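Local coordinates for secreted protein (Streptomyces lividans TK24, PDB 5LXZ), which is a copper metalloradical protein of the galactose oxidase-like AA5 family that probably carries out copper-radical oxidation, at residues A[42-47]-A[76-80]. The protein carries 1 engineered substitution. Residues are numbered along the deposited sequence; the frame is centred on the assembly and turned at random.
Sequences VAGSGN and SDLFC
The carboxylate of D77 grips S45 with both oxygens. OD1 accepts the backbone N of S45 at 2.8 Å, the N-H arriving from above the carboxylate plane, 38° out of it, while OD2 takes the hydroxyl OG of S45 at 2.5 Å. With CG anti to the backbone N (chi1 -158°), the D77 carboxylate swings over to S45, and OD1 also receives a weak bond from the backbone N of F79. S45 OG has a second partner in the hydroxyl of Y100. An alanine in place of D77 would probably leave the buried S45 N without its acceptor and the S45 hydroxyl held from the Y100 side alone. G44 passes close to the same carboxylate, CA to D77 OD1 3.4 Å; a side chain there would run into D77 and F79. Strand 39-44 ends in a classic beta bulge, A43 and G44 facing D58, and a type II' turn from A43 to G46; D77 ties that turn to the loop before strand 81-85. The F79 side chain comes within about 4 Å (nearest atoms) of the copper bound by Y248, Y460, H461 and H548, and its ring packs edge-to-face with Y100. N47 N lies over one face, offset toward the rim, and N47 CB touches CZ of F79 at 3.6 Å. The amide of N47, turned 36° from the ring, sends ND2 to D478. Farther back, V42 CG1 packs on L78 CB at 3.8 Å, and Y236 touches both side chains.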
loop_
_atom_site.group_PDB
_atom_site.type_symbol
_atom_site.label_atom_id
_atom_site.label_comp_id
_atom_site.label_asym_id
_atom_site.label_seq_id
_atom_site.Cartn_x
_atom_site.Cartn_y
_atom_site.Cartn_z
ATOM N N VAL A 42 -9.210 9.458 -1.162
ATOM C CA VAL A 42 -8.531 10.019 -2.309
ATOM C C VAL A 42 -8.730 9.122 -3.522
ATOM O O VAL A 42 -8.451 7.929 -3.492
ATOM C CB VAL A 42 -7.026 10.229 -2.071
ATOM C CG1 VAL A 42 -6.397 10.942 -3.247
ATOM C CG2 VAL A 42 -6.777 10.998 -0.788
ATOM N N ALA A 43 -9.271 9.730 -4.568
ATOM C CA ALA A 43 -9.396 9.090 -5.836
ATOM C C ALA A 43 -8.352 9.551 -6.824
ATOM O O ALA A 43 -7.921 8.772 -7.646
ATOM C CB ALA A 43 -10.787 9.370 -6.409
ATOM N N GLY A 44 -7.971 10.824 -6.790
ATOM C CA GLY A 44 -7.238 11.370 -7.925
ATOM C C GLY A 44 -8.123 11.218 -9.153
ATOM O O GLY A 44 -9.333 11.450 -9.061
ATOM N N SER A 45 -7.543 10.804 -10.270
ATOM C CA SER A 45 -8.332 10.529 -11.459
ATOM C C SER A 45 -9.058 9.190 -11.384
ATOM O O SER A 45 -9.863 8.866 -12.249
ATOM C CB SER A 45 -7.469 10.590 -12.708
ATOM O OG SER A 45 -6.421 9.645 -12.612
ATOM N N GLY A 46 -8.794 8.400 -10.348
ATOM C CA GLY A 46 -9.631 7.245 -10.042
ATOM C C GLY A 46 -9.380 6.048 -10.937
ATOM O O GLY A 46 -10.266 5.188 -11.081
ATOM N N ASN A 47 -8.193 5.950 -11.533
ATOM C CA ASN A 47 -7.900 4.951 -12.539
ATOM C C ASN A 47 -8.964 4.947 -13.646
ATOM O O ASN A 47 -9.486 3.907 -14.033
ATOM C CB ASN A 47 -7.751 3.556 -11.938
ATOM C CG ASN A 47 -7.056 2.588 -12.887
ATOM O OD1 ASN A 47 -6.283 2.987 -13.762
ATOM N ND2 ASN A 47 -7.293 1.319 -12.714
ATOM N N SER A 76 -3.418 17.721 -7.922
ATOM C CA SER A 76 -2.631 16.855 -8.801
ATOM C C SER A 76 -3.282 15.486 -8.799
ATOM O O SER A 76 -4.147 15.230 -7.980
ATOM C CB SER A 76 -1.181 16.686 -8.279
ATOM O OG SER A 76 -0.546 17.929 -8.291
ATOM N N ASP A 77 -2.816 14.622 -9.683
ATOM C CA ASP A 77 -3.352 13.269 -9.746
ATOM C C ASP A 77 -2.732 12.410 -8.638
ATOM O O ASP A 77 -1.757 11.699 -8.883
ATOM C CB ASP A 77 -3.169 12.599 -11.098
ATOM C CG ASP A 77 -4.147 11.479 -11.297
ATOM O OD1 ASP A 77 -4.789 11.111 -10.290
ATOM O OD2 ASP A 77 -4.319 10.979 -12.434
ATOM N N LEU A 78 -3.382 12.449 -7.483
ATOM C CA LEU A 78 -2.893 11.779 -6.257
ATOM C C LEU A 78 -3.222 10.312 -6.174
ATOM O O LEU A 78 -2.911 9.661 -5.193
ATOM C CB LEU A 78 -3.398 12.498 -5.038
ATOM C CG LEU A 78 -2.972 13.944 -4.987
ATOM C CD1 LEU A 78 -3.491 14.544 -3.694
ATOM C CD2 LEU A 78 -1.472 14.137 -5.177
ATOM N N PHE A 79 -3.799 9.774 -7.222
ATOM C CA PHE A 79 -3.873 8.355 -7.425
ATOM C C PHE A 79 -2.403 7.898 -7.532
ATOM O O PHE A 79 -1.617 8.572 -8.130
ATOM C CB PHE A 79 -4.710 8.182 -8.740
ATOM C CG PHE A 79 -4.623 6.856 -9.403
ATOM C CD1 PHE A 79 -4.655 5.680 -8.687
ATOM C CD2 PHE A 79 -4.549 6.792 -10.809
ATOM C CE1 PHE A 79 -4.604 4.463 -9.335
ATOM C CE2 PHE A 79 -4.463 5.597 -11.451
ATOM C CZ PHE A 79 -4.504 4.419 -10.717
ATOM N N CYS A 80 -2.023 6.773 -6.989
ATOM C CA CYS A 80 -0.593 6.334 -7.153
ATOM C C CYS A 80 0.394 7.025 -6.218
ATOM O O CYS A 80 1.596 6.957 -6.439
ATOM C CB CYS A 80 0.013 6.511 -8.594
ATOM S SG CYS A 80 -0.863 5.914 -10.064
#